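Local structure of putative drug/sodium antiporter (Escherichia coli, 4Z3N) at residues 275-280 / 290-295; 282-287 / 429-434; 376-381 / 438-443; 296-301 / 349-354. The protein probably works as an antiporter of the MATE family, carrying the genotoxin colibactin across the cell membrane. All coordinates share one frame; numbering follows the deposited sequence.

Contact 1. Residues 275-280 / 290-295; sequences VIYNFF and AAFTLT. With OLC ((2R)-2,3-dihydroxypropyl (9Z)-octadec-9-enoate), chain B.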
# COMPACT_ATOMS: atom_id res chain seq x y z
N VAL A 275 4.24 -4.76 -14.54
CA VAL A 275 4.55 -5.87 -15.44
C VAL A 275 4.72 -5.41 -16.90
O VAL A 275 5.68 -5.77 -17.59
CB VAL A 275 3.45 -6.96 -15.37
CG1 VAL A 275 3.63 -7.96 -16.48
CG2 VAL A 275 3.44 -7.64 -14.02
N ILE A 276 3.76 -4.62 -17.37
CA ILE A 276 3.78 -4.10 -18.74
C ILE A 276 4.97 -3.19 -18.93
O ILE A 276 5.52 -3.11 -20.03
CB ILE A 276 2.49 -3.33 -19.06
CG1 ILE A 276 1.30 -4.31 -19.09
CG2 ILE A 276 2.65 -2.51 -20.36
CD1 ILE A 276 -0.05 -3.66 -19.03
N TYR A 277 5.36 -2.51 -17.86
CA TYR A 277 6.54 -1.65 -17.85
C TYR A 277 7.82 -2.47 -17.94
O TYR A 277 8.74 -2.14 -18.69
CB TYR A 277 6.56 -0.79 -16.59
CG TYR A 277 7.66 0.26 -16.53
CD1 TYR A 277 7.53 1.46 -17.20
CD2 TYR A 277 8.80 0.05 -15.77
CE1 TYR A 277 8.51 2.43 -17.13
CE2 TYR A 277 9.79 1.01 -15.70
CZ TYR A 277 9.64 2.21 -16.38
OH TYR A 277 10.63 3.18 -16.30
N ASN A 278 7.87 -3.55 -17.17
CA ASN A 278 9.02 -4.43 -17.20
C ASN A 278 9.16 -5.11 -18.55
O ASN A 278 10.25 -5.18 -19.10
CB ASN A 278 8.91 -5.46 -16.07
CG ASN A 278 9.34 -4.88 -14.75
OD1 ASN A 278 9.71 -3.71 -14.68
ND2 ASN A 278 9.31 -5.70 -13.70
N PHE A 279 8.03 -5.55 -19.10
CA PHE A 279 7.98 -6.15 -20.43
C PHE A 279 8.68 -5.27 -21.46
O PHE A 279 9.60 -5.70 -22.14
CB PHE A 279 6.52 -6.40 -20.83
CG PHE A 279 6.34 -7.05 -22.17
CD1 PHE A 279 6.69 -8.38 -22.36
CD2 PHE A 279 5.77 -6.35 -23.22
CE1 PHE A 279 6.50 -8.99 -23.60
CE2 PHE A 279 5.58 -6.95 -24.47
CZ PHE A 279 5.94 -8.27 -24.65
N PHE A 280 8.25 -4.02 -21.56
CA PHE A 280 8.81 -3.07 -22.51
C PHE A 280 10.32 -2.79 -22.25
O PHE A 280 11.13 -2.80 -23.18
CB PHE A 280 8.02 -1.76 -22.47
CG PHE A 280 6.82 -1.74 -23.38
CD1 PHE A 280 6.96 -1.49 -24.73
CD2 PHE A 280 5.53 -1.91 -22.88
CE1 PHE A 280 5.85 -1.45 -25.58
CE2 PHE A 280 4.42 -1.87 -23.72
CZ PHE A 280 4.58 -1.65 -25.07
N ALA A 290 17.69 -3.52 -15.35
CA ALA A 290 18.55 -3.49 -14.18
C ALA A 290 18.51 -2.13 -13.46
O ALA A 290 18.52 -2.07 -12.22
CB ALA A 290 19.97 -3.84 -14.56
N ALA A 291 18.46 -1.03 -14.22
CA ALA A 291 18.35 0.31 -13.64
C ALA A 291 17.11 0.45 -12.74
O ALA A 291 17.20 0.89 -11.59
CB ALA A 291 18.32 1.37 -14.74
N PHE A 292 15.96 0.06 -13.27
CA PHE A 292 14.69 0.07 -12.54
C PHE A 292 14.77 -0.74 -11.25
O PHE A 292 14.18 -0.36 -10.25
CB PHE A 292 13.59 -0.48 -13.44
CG PHE A 292 12.21 -0.42 -12.85
CD1 PHE A 292 11.84 0.60 -12.00
CD2 PHE A 292 11.27 -1.39 -13.18
CE1 PHE A 292 10.56 0.65 -11.47
CE2 PHE A 292 9.99 -1.35 -12.65
CZ PHE A 292 9.63 -0.33 -11.80
N THR A 293 15.50 -1.85 -11.27
CA THR A 293 15.66 -2.65 -10.06
C THR A 293 16.37 -1.84 -8.97
O THR A 293 16.11 -2.03 -7.79
CB THR A 293 16.45 -3.96 -10.33
OG1 THR A 293 15.76 -4.77 -11.30
CG2 THR A 293 16.60 -4.76 -9.06
N LEU A 294 17.25 -0.94 -9.37
CA LEU A 294 17.95 -0.09 -8.42
C LEU A 294 17.07 1.09 -7.94
O LEU A 294 17.04 1.39 -6.74
CB LEU A 294 19.25 0.44 -9.05
CG LEU A 294 20.39 -0.56 -9.31
CD1 LEU A 294 21.54 0.15 -10.00
CD2 LEU A 294 20.89 -1.21 -8.03
N THR A 295 16.35 1.73 -8.85
CA THR A 295 15.57 2.91 -8.50
C THR A 295 14.35 2.59 -7.64
O THR A 295 13.95 3.39 -6.80
CB THR A 295 15.10 3.67 -9.75
OG1 THR A 295 14.07 2.93 -10.42
CG2 THR A 295 16.24 3.92 -10.69
C18 OLC B . 1.07 3.90 -6.62
C10 OLC B . 6.36 8.20 -12.17
C9 OLC B . 7.10 7.35 -11.44
C17 OLC B . 2.17 4.62 -7.37
C11 OLC B . 5.01 7.78 -12.73
C8 OLC B . 8.62 7.38 -11.58
C24 OLC B . 3.44 2.54 -17.35
C16 OLC B . 1.72 4.87 -8.79
C12 OLC B . 4.66 6.34 -12.37
C7 OLC B . 9.30 6.42 -10.62
C15 OLC B . 2.76 5.69 -9.54
C13 OLC B . 3.19 6.25 -11.97
C6 OLC B . 9.18 4.99 -11.11
C14 OLC B . 2.90 5.16 -10.96
C5 OLC B . 9.53 4.89 -12.58
C4 OLC B . 8.93 3.62 -13.17
C3 OLC B . 7.47 3.51 -12.79
C2 OLC B . 6.73 2.52 -13.68
C21 OLC B . 3.36 3.50 -15.05
C1 OLC B . 5.26 2.91 -13.77
C22 OLC B . 2.53 2.99 -16.21
O19 OLC B . 4.69 3.47 -12.85
O25 OLC B . 2.96 1.32 -17.88
O23 OLC B . 1.75 1.89 -15.79
O20 OLC B . 4.57 2.76 -14.98
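Y277 drives the CD2-CE2 edge of its ring into the face of F292, a T-shaped stack with centroids 5.0 Å apart and planes at 74°. The nearest carbons of the pair are Y277 CD2 and F292 CE2, separated by 3.6 Å. N278 meets the same phenyl ring from a different quarter: its OD1 lies in the ring plane at the edge, near F292 CE2 and CD2, an orientation consistent with oxygen facing the ring's C-H edge. Amide and ring planes stand 73° apart, and the amide does not lie flat on the ring. With CG anti to the backbone N (chi1 -175°), F292 spans the gap between two helices whose closest CA atoms, those of N278 and F292, are 8.6 Å apart.

Over one face of Y277 runs a monoolein (chain B), its C2 above the ring centre and its C4 3.6 Å from Y277 CZ. One step further out, Y277 OH is hydrogen-bonded to Q375 OE1, which anchors the hydroxyl end of the phenol. Q375 NE2 is bonded to T295 OG1, an atom at the in-plane edge of F292, so a single amide links both sides of the stack. Helices 250-284 and 286-322 follow each other in the chain as a helical hairpin, and the aromatic pair packs between its arms, in the second half of the MATE fold.

Contact 2. Residues 282-287 / 429-434; sequences VRLDVN and EMRITG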
# COMPACT_ATOMS: atom_id res chain seq x y z
N VAL A 282 12.64 -4.51 -20.83
CA VAL A 282 13.50 -5.67 -21.03
C VAL A 282 13.73 -5.98 -22.52
O VAL A 282 14.85 -6.23 -22.95
CB VAL A 282 12.91 -6.92 -20.32
CG1 VAL A 282 12.75 -8.06 -21.29
CG2 VAL A 282 13.76 -7.33 -19.12
N ARG A 283 12.65 -5.94 -23.30
CA ARG A 283 12.71 -6.17 -24.74
C ARG A 283 13.47 -5.07 -25.48
O ARG A 283 13.87 -5.25 -26.62
CB ARG A 283 11.29 -6.31 -25.32
CG ARG A 283 11.24 -6.45 -26.85
CD ARG A 283 9.96 -7.13 -27.33
NE ARG A 283 8.96 -6.18 -27.80
CZ ARG A 283 8.91 -5.69 -29.04
NH1 ARG A 283 9.81 -6.06 -29.94
NH2 ARG A 283 7.96 -4.84 -29.38
N LEU A 284 13.69 -3.93 -24.83
CA LEU A 284 14.40 -2.82 -25.47
C LEU A 284 15.88 -2.76 -25.08
O LEU A 284 16.75 -2.77 -25.94
CB LEU A 284 13.73 -1.49 -25.18
CG LEU A 284 12.44 -1.20 -25.94
CD1 LEU A 284 11.87 0.16 -25.51
CD2 LEU A 284 12.68 -1.26 -27.44
N ASP A 285 16.15 -2.58 -23.79
CA ASP A 285 17.50 -2.75 -23.26
C ASP A 285 17.52 -3.38 -21.85
O ASP A 285 17.00 -2.82 -20.89
CB ASP A 285 18.23 -1.40 -23.27
CG ASP A 285 19.67 -1.50 -22.83
OD1 ASP A 285 19.95 -2.17 -21.81
OD2 ASP A 285 20.53 -0.88 -23.50
N VAL A 286 18.17 -4.52 -21.75
CA VAL A 286 18.34 -5.27 -20.51
C VAL A 286 18.91 -4.43 -19.36
O VAL A 286 18.67 -4.73 -18.19
CB VAL A 286 19.28 -6.50 -20.78
CG1 VAL A 286 19.62 -7.28 -19.51
CG2 VAL A 286 18.64 -7.41 -21.80
N ASN A 287 19.69 -3.39 -19.69
CA ASN A 287 20.30 -2.53 -18.66
C ASN A 287 19.27 -1.61 -17.98
O ASN A 287 19.33 -1.37 -16.76
CB ASN A 287 21.43 -1.68 -19.26
CG ASN A 287 22.58 -2.53 -19.82
OD1 ASN A 287 23.26 -3.23 -19.07
ND2 ASN A 287 22.82 -2.42 -21.13
N GLU A 429 10.52 6.59 -32.98
CA GLU A 429 11.54 5.57 -32.79
C GLU A 429 12.33 5.75 -31.50
O GLU A 429 13.34 5.07 -31.30
CB GLU A 429 12.47 5.50 -34.01
CG GLU A 429 11.81 4.75 -35.18
CD GLU A 429 12.57 4.87 -36.49
OE1 GLU A 429 13.76 5.24 -36.48
OE2 GLU A 429 11.95 4.59 -37.54
N MET A 430 11.87 6.65 -30.63
CA MET A 430 12.42 6.82 -29.27
C MET A 430 12.42 5.44 -28.66
O MET A 430 11.61 4.61 -29.07
CB MET A 430 11.55 7.80 -28.45
CG MET A 430 11.15 9.05 -29.22
SD MET A 430 10.05 10.22 -28.41
CE MET A 430 10.86 10.38 -26.82
N ARG A 431 13.34 5.10 -27.78
CA ARG A 431 13.22 3.71 -27.33
C ARG A 431 12.94 3.58 -25.84
O ARG A 431 11.77 3.58 -25.43
CB ARG A 431 14.48 2.92 -27.70
CG ARG A 431 14.86 3.02 -29.19
CD ARG A 431 15.96 2.02 -29.56
NE ARG A 431 15.50 1.03 -30.55
CZ ARG A 431 15.53 -0.29 -30.38
NH1 ARG A 431 16.01 -0.82 -29.26
NH2 ARG A 431 15.07 -1.09 -31.34
N ILE A 432 13.98 3.60 -25.02
CA ILE A 432 13.78 3.56 -23.58
C ILE A 432 13.29 4.93 -23.10
O ILE A 432 12.44 5.01 -22.21
CB ILE A 432 15.06 3.13 -22.85
CG1 ILE A 432 15.34 1.65 -23.12
CG2 ILE A 432 14.97 3.41 -21.36
CD1 ILE A 432 14.37 0.70 -22.49
N THR A 433 13.79 6.00 -23.71
CA THR A 433 13.34 7.36 -23.42
C THR A 433 11.85 7.49 -23.69
O THR A 433 11.16 8.29 -23.05
CB THR A 433 14.10 8.41 -24.26
OG1 THR A 433 15.40 8.60 -23.72
CG2 THR A 433 13.39 9.74 -24.24
N GLY A 434 11.37 6.69 -24.64
CA GLY A 434 9.96 6.68 -24.99
C GLY A 434 9.11 5.99 -23.92
O GLY A 434 8.01 6.42 -23.66
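L284 and I432 meet where the tight turn of the helical hairpin that links helices 250-284 and 286-322 comes against the start of helix 432-453. Apolar packing dominates. I432 bends at its second torsion (chi2 -69°) and thereby brings CD1 to 3.5 Å from L284 CB; the same methyl lies 4.0 Å from D285 N, at the very turn of the chain. The leucine answers with both its branches, which meet different parts of R431: CD1 rests 3.4 Å from the backbone R431 O, while CD2 lies over one face of the guanidinium, 3.8 Å from R431 NH1.

Polar groups play a second part, within each segment and behind it. D285 is the N-cap of helix 286-322; its OD1 accepts from N287 N in a bond modelled very short, so its exact length is doubtful. D285 OD2 is hydrogen-bonded to Y371 OH, which ties the turn to helix 366-379. R431 is at the N-cap position of helix 432-453, where G434 N makes a weak bond to R431 O. The arginine chain is bent at chi3 (117°), and its NH1 ends 3.9 Å from L284 O, with that oxygen at the edge of the guanidinium, in its plane.

Contact 3. Residues 376-381 / 438-443; sequences TRIMAL and GAMSGT. With OLC ((2R)-2,3-dihydroxypropyl (9Z)-octadec-9-enoate), chain B; OLC ((2R)-2,3-dihydroxypropyl (9Z)-octadec-9-enoate), chain D; OLC ((2R)-2,3-dihydroxypropyl (9Z)-octadec-9-enoate), chain C.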
# COMPACT_ATOMS: atom_id res chain seq x y z
N THR A 376 15.11 8.73 -13.63
CA THR A 376 14.82 9.63 -12.54
C THR A 376 14.65 11.06 -13.05
O THR A 376 13.70 11.75 -12.68
CB THR A 376 15.92 9.58 -11.48
OG1 THR A 376 16.01 8.26 -10.93
CG2 THR A 376 15.63 10.60 -10.35
N ARG A 377 15.56 11.48 -13.92
CA ARG A 377 15.51 12.85 -14.42
C ARG A 377 14.21 13.12 -15.17
O ARG A 377 13.64 14.23 -15.08
CB ARG A 377 16.69 13.13 -15.34
CG ARG A 377 18.03 13.21 -14.64
CD ARG A 377 18.92 14.14 -15.42
NE ARG A 377 20.17 14.42 -14.73
CZ ARG A 377 21.36 14.15 -15.24
NH1 ARG A 377 21.46 13.59 -16.44
NH2 ARG A 377 22.45 14.45 -14.54
N ILE A 378 13.77 12.13 -15.93
CA ILE A 378 12.56 12.32 -16.71
C ILE A 378 11.29 12.15 -15.87
O ILE A 378 10.43 13.01 -15.88
CB ILE A 378 12.53 11.36 -17.92
CG1 ILE A 378 13.70 11.71 -18.87
CG2 ILE A 378 11.17 11.43 -18.64
CD1 ILE A 378 13.69 10.99 -20.20
N MET A 379 11.20 11.06 -15.11
CA MET A 379 9.96 10.68 -14.44
C MET A 379 9.74 11.19 -13.01
O MET A 379 8.62 11.15 -12.51
CB MET A 379 9.85 9.15 -14.41
CG MET A 379 9.88 8.46 -15.77
SD MET A 379 9.85 6.66 -15.63
CE MET A 379 8.13 6.41 -15.18
N ALA A 380 10.80 11.68 -12.36
CA ALA A 380 10.72 11.98 -10.93
C ALA A 380 9.69 13.05 -10.58
O ALA A 380 8.96 12.91 -9.60
CB ALA A 380 12.07 12.39 -10.40
N LEU A 381 9.64 14.11 -11.37
CA LEU A 381 8.71 15.19 -11.09
C LEU A 381 7.26 14.76 -11.25
O LEU A 381 6.36 15.42 -10.73
CB LEU A 381 9.00 16.40 -11.99
CG LEU A 381 10.27 17.16 -11.60
CD1 LEU A 381 10.64 18.24 -12.62
CD2 LEU A 381 10.05 17.74 -10.24
N GLY A 438 6.23 7.93 -21.94
CA GLY A 438 4.91 7.38 -22.14
C GLY A 438 4.29 6.99 -20.83
O GLY A 438 3.12 7.28 -20.56
N ALA A 439 5.09 6.34 -19.99
CA ALA A 439 4.61 5.73 -18.77
C ALA A 439 4.09 6.76 -17.77
O ALA A 439 3.13 6.49 -17.04
CB ALA A 439 5.72 4.89 -18.13
N MET A 440 4.69 7.95 -17.75
CA MET A 440 4.25 8.98 -16.81
C MET A 440 3.08 9.83 -17.34
O MET A 440 2.46 10.60 -16.60
CB MET A 440 5.44 9.87 -16.42
CG MET A 440 5.90 10.86 -17.48
SD MET A 440 7.25 11.91 -16.86
CE MET A 440 7.52 12.93 -18.31
N SER A 441 2.74 9.68 -18.61
CA SER A 441 1.64 10.44 -19.20
C SER A 441 0.26 10.09 -18.60
O SER A 441 -0.63 10.90 -18.62
CB SER A 441 1.61 10.23 -20.74
OG SER A 441 1.21 8.92 -21.07
N GLY A 442 0.10 8.88 -18.08
CA GLY A 442 -1.10 8.51 -17.36
C GLY A 442 -1.29 9.28 -16.06
O GLY A 442 -2.42 9.56 -15.67
N THR A 443 -0.19 9.62 -15.40
CA THR A 443 -0.22 10.39 -14.16
C THR A 443 -0.73 11.79 -14.40
O THR A 443 -1.33 12.42 -13.52
CB THR A 443 1.20 10.45 -13.49
OG1 THR A 443 1.47 9.21 -12.83
CG2 THR A 443 1.29 11.58 -12.45
C18 OLC B . 1.07 3.90 -6.62
C10 OLC B . 6.36 8.20 -12.17
C9 OLC B . 7.10 7.35 -11.44
C17 OLC B . 2.17 4.62 -7.37
C11 OLC B . 5.01 7.78 -12.73
C8 OLC B . 8.62 7.38 -11.58
C24 OLC B . 3.44 2.54 -17.35
C16 OLC B . 1.72 4.87 -8.79
C12 OLC B . 4.66 6.34 -12.37
C7 OLC B . 9.30 6.42 -10.62
C15 OLC B . 2.76 5.69 -9.54
C13 OLC B . 3.19 6.25 -11.97
C6 OLC B . 9.18 4.99 -11.11
C14 OLC B . 2.90 5.16 -10.96
C5 OLC B . 9.53 4.89 -12.58
C4 OLC B . 8.93 3.62 -13.17
C3 OLC B . 7.47 3.51 -12.79
C2 OLC B . 6.73 2.52 -13.68
C21 OLC B . 3.36 3.50 -15.05
C1 OLC B . 5.26 2.91 -13.77
C22 OLC B . 2.53 2.99 -16.21
O19 OLC B . 4.69 3.47 -12.85
O25 OLC B . 2.96 1.32 -17.88
O23 OLC B . 1.75 1.89 -15.79
O20 OLC B . 4.57 2.76 -14.98
C9 OLC D . 14.66 18.14 -14.67
C8 OLC D . 15.76 17.77 -15.64
C7 OLC D . 17.13 17.89 -14.98
C6 OLC D . 18.23 17.47 -15.93
C5 OLC D . 19.60 17.84 -15.37
C4 OLC D . 20.65 17.67 -16.46
C3 OLC D . 21.57 18.88 -16.57
C2 OLC D . 22.57 18.72 -17.70
C1 OLC D . 23.81 17.97 -17.25
C9 OLC C . 6.52 17.72 -15.14
C8 OLC C . 7.27 16.57 -15.80
C7 OLC C . 8.19 17.09 -16.89
C6 OLC C . 9.48 16.29 -16.91
C5 OLC C . 10.34 16.75 -18.06
C4 OLC C . 11.73 16.16 -17.96
C3 OLC C . 12.43 16.17 -19.31
C2 OLC C . 13.93 16.22 -19.12
C1 OLC C . 14.62 15.26 -20.08
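M440 reaches across to I378 and M379 through a chain that turns once and then runs straight: chi1 is 74°, with CG lodged between the backbone N and the carbonyl carbon, and the two later torsions are close to 180°. The thioether is thus laid against the backbone of helix 366-379, with M440 SD 3.5 Å from I378 O and 3.8 Å from M379 CA. Its terminal methyl goes further and meets I378 CG2 at 4.0 Å, the two side chains crossing at about a right angle. M379 behaves the other way. Bent at its last torsion (chi3 75°), it curls its methyl round to A439 CB, at 4.1 Å.

This is close packing of two transmembrane helices, the second of them kinked: near G442 and T443 the regular backbone bonding of helix 432-453 lapses, and T443 N makes a weak bond to M440 O. Just before the kink G438 O accepts twice, from S441 N and from S441 OG, the hydroxyl lying in the carbonyl plane on a lone pair at 2.6 Å from G438 O.

Lipid fills in round the pair. A monoolein (chain B) packs on M379, A439 and T443, its glycerol C24 3.4 Å from A439 CB. Another (chain C) passes I378 O, and a third (chain D) crosses one face of the R377 guanidinium with C4 over its centre.

Contact 4. Residues 296-301 / 349-354; sequences GRIDYF and VMHIVL. With OLC ((2R)-2,3-dihydroxypropyl (9Z)-octadec-9-enoate), chain B.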
# COMPACT_ATOMS: atom_id res chain seq x y z
N GLY A 296 13.80 1.40 -7.86
CA GLY A 296 12.51 1.00 -7.31
C GLY A 296 12.28 1.18 -5.82
O GLY A 296 11.26 1.75 -5.44
N ARG A 297 13.17 0.67 -4.98
CA ARG A 297 12.97 0.84 -3.55
C ARG A 297 12.94 2.33 -3.21
O ARG A 297 12.08 2.78 -2.46
CB ARG A 297 14.04 0.12 -2.72
CG ARG A 297 13.93 -1.41 -2.64
CD ARG A 297 15.10 -2.00 -1.83
NE ARG A 297 15.61 -3.25 -2.39
CZ ARG A 297 16.72 -3.87 -1.98
NH1 ARG A 297 17.44 -3.35 -0.99
NH2 ARG A 297 17.11 -5.00 -2.55
N ILE A 298 13.87 3.09 -3.80
CA ILE A 298 14.00 4.52 -3.51
C ILE A 298 12.79 5.29 -4.02
O ILE A 298 12.25 6.15 -3.32
CB ILE A 298 15.29 5.12 -4.12
CG1 ILE A 298 16.53 4.45 -3.53
CG2 ILE A 298 15.37 6.63 -3.88
CD1 ILE A 298 17.82 5.03 -4.07
N ASP A 299 12.36 5.00 -5.24
CA ASP A 299 11.17 5.63 -5.79
C ASP A 299 9.98 5.37 -4.88
O ASP A 299 9.07 6.20 -4.75
CB ASP A 299 10.90 5.12 -7.21
CG ASP A 299 11.83 5.75 -8.26
OD1 ASP A 299 12.09 6.99 -8.16
OD2 ASP A 299 12.28 5.01 -9.18
N TYR A 300 10.01 4.22 -4.22
CA TYR A 300 8.94 3.81 -3.34
C TYR A 300 8.95 4.58 -2.01
O TYR A 300 7.89 5.03 -1.54
CB TYR A 300 8.99 2.31 -3.07
CG TYR A 300 7.86 1.90 -2.16
CD1 TYR A 300 6.59 1.72 -2.66
CD2 TYR A 300 8.06 1.79 -0.79
CE1 TYR A 300 5.54 1.39 -1.82
CE2 TYR A 300 7.01 1.46 0.06
CZ TYR A 300 5.76 1.26 -0.47
OH TYR A 300 4.71 0.93 0.35
N PHE A 301 10.12 4.74 -1.40
CA PHE A 301 10.23 5.53 -0.18
C PHE A 301 9.73 6.98 -0.37
O PHE A 301 9.10 7.54 0.52
CB PHE A 301 11.67 5.57 0.36
CG PHE A 301 11.93 6.75 1.27
CD1 PHE A 301 11.35 6.81 2.54
CD2 PHE A 301 12.72 7.82 0.85
CE1 PHE A 301 11.57 7.91 3.39
CE2 PHE A 301 12.94 8.91 1.68
CZ PHE A 301 12.36 8.96 2.96
N VAL A 349 12.90 16.11 -6.03
CA VAL A 349 14.01 16.98 -6.39
C VAL A 349 15.31 16.51 -5.73
O VAL A 349 16.37 16.53 -6.36
CB VAL A 349 13.71 18.48 -5.99
CG1 VAL A 349 14.93 19.36 -6.19
CG2 VAL A 349 12.57 19.03 -6.83
N MET A 350 15.25 16.07 -4.48
CA MET A 350 16.43 15.45 -3.87
C MET A 350 16.91 14.26 -4.70
O MET A 350 18.09 14.14 -4.98
CB MET A 350 16.15 14.98 -2.45
CG MET A 350 15.95 16.10 -1.44
SD MET A 350 15.85 15.42 0.21
CE MET A 350 15.10 16.78 1.11
N HIS A 351 15.98 13.39 -5.10
CA HIS A 351 16.35 12.21 -5.84
C HIS A 351 17.07 12.54 -7.14
O HIS A 351 18.06 11.88 -7.50
CB HIS A 351 15.14 11.34 -6.17
CG HIS A 351 15.51 9.96 -6.63
ND1 HIS A 351 14.61 9.11 -7.22
CD2 HIS A 351 16.68 9.29 -6.57
CE1 HIS A 351 15.21 7.96 -7.50
NE2 HIS A 351 16.47 8.05 -7.11
N ILE A 352 16.56 13.54 -7.85
CA ILE A 352 17.04 13.88 -9.17
C ILE A 352 18.47 14.39 -9.12
O ILE A 352 19.34 13.98 -9.90
CB ILE A 352 16.14 14.94 -9.85
CG1 ILE A 352 14.77 14.33 -10.15
CG2 ILE A 352 16.78 15.45 -11.12
CD1 ILE A 352 13.86 15.18 -11.05
N VAL A 353 18.73 15.29 -8.19
CA VAL A 353 20.04 15.87 -8.06
C VAL A 353 21.03 14.87 -7.44
O VAL A 353 22.22 14.94 -7.70
CB VAL A 353 19.98 17.15 -7.21
CG1 VAL A 353 19.21 18.21 -7.96
CG2 VAL A 353 19.36 16.86 -5.85
N LEU A 354 20.54 13.95 -6.62
CA LEU A 354 21.39 12.98 -5.94
C LEU A 354 21.81 11.84 -6.88
O LEU A 354 22.90 11.27 -6.73
CB LEU A 354 20.67 12.41 -4.71
CG LEU A 354 20.92 13.07 -3.36
CD1 LEU A 354 20.01 12.46 -2.30
CD2 LEU A 354 22.39 12.95 -2.95
C18 OLC B . 1.07 3.90 -6.62
C10 OLC B . 6.36 8.20 -12.17
C9 OLC B . 7.10 7.35 -11.44
C17 OLC B . 2.17 4.62 -7.37
C11 OLC B . 5.01 7.78 -12.73
C8 OLC B . 8.62 7.38 -11.58
C24 OLC B . 3.44 2.54 -17.35
C16 OLC B . 1.72 4.87 -8.79
C12 OLC B . 4.66 6.34 -12.37
C7 OLC B . 9.30 6.42 -10.62
C15 OLC B . 2.76 5.69 -9.54
C13 OLC B . 3.19 6.25 -11.97
C6 OLC B . 9.18 4.99 -11.11
C14 OLC B . 2.90 5.16 -10.96
C5 OLC B . 9.53 4.89 -12.58
C4 OLC B . 8.93 3.62 -13.17
C3 OLC B . 7.47 3.51 -12.79
C2 OLC B . 6.73 2.52 -13.68
C21 OLC B . 3.36 3.50 -15.05
C1 OLC B . 5.26 2.91 -13.77
C22 OLC B . 2.53 2.99 -16.21
O19 OLC B . 4.69 3.47 -12.85
O25 OLC B . 2.96 1.32 -17.88
O23 OLC B . 1.75 1.89 -15.79
O20 OLC B . 4.57 2.76 -14.98
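D299 offers its carboxylate to two groups at once: OD2 is hydrogen-bonded to T295 OG1, one turn earlier on the same helix, while OD1 looks across the contact at the imidazole of H351. There it sits at the ring edge, near the ring plane, 3.3 Å from H351 CE1 and 3.4 Å from H351 ND1. Carboxylate and ring are turned 67° against each other, so the acid presents one oxygen to the CE1-ND1 edge and does not lie alongside the ring.

I298 takes a face of the same imidazole. Its CG2 stands 3.9 Å from the ring centroid and only 17° off the normal, a CH-pi contact displaced toward the NE2 side, where I298 CG2 and H351 NE2 are 3.7 Å apart. H351 spans the distance between helices 286-322 and 326-358 because its CG is anti to the backbone N (chi1 -166°), sending the ring outward from its own helix. At the far end NE2 is hydrogen-bonded to Y359 OH, which would favour this rotation of the ring. T376 of helix 366-379 also touches the histidine.

A monoolein (chain B) approaches the acid as well, its C7 3.5 Å from D299 CG. Acid and imidazole are thus buried in a mixed setting, with T295, Y359 and T376 beside I298 and the monoolein chain. The chemistry implies a pair positioned from both sides: D299 OD2 is held by T295 and H351 NE2 by Y359, while I298 covers a ring face and one carboxylate oxygen is left turned to the imidazole edge.

How the contacts relate
Following the chain, contact 1 opens at 275-280 and closes the short hairpin loop at 290-295. Contact 2 opens within that loop, at 282-287, and closes only at 429-434, so it crosses contact 1. Inside its long loop contact 4 is fully nested, joining 296-301 to 349-354. Contact 3 opens there too, at 376-381, but closes beyond it at 438-443, crossing contact 2. Together they tie helices 250-284, 286-322, 326-358, 366-379 and 432-453 into one bundle. Neighbouring contacts also touch: Y277 packs on M379 and A439, and A380 on I352. The same monoolein (chain B) borders contacts 1, 3 and 4.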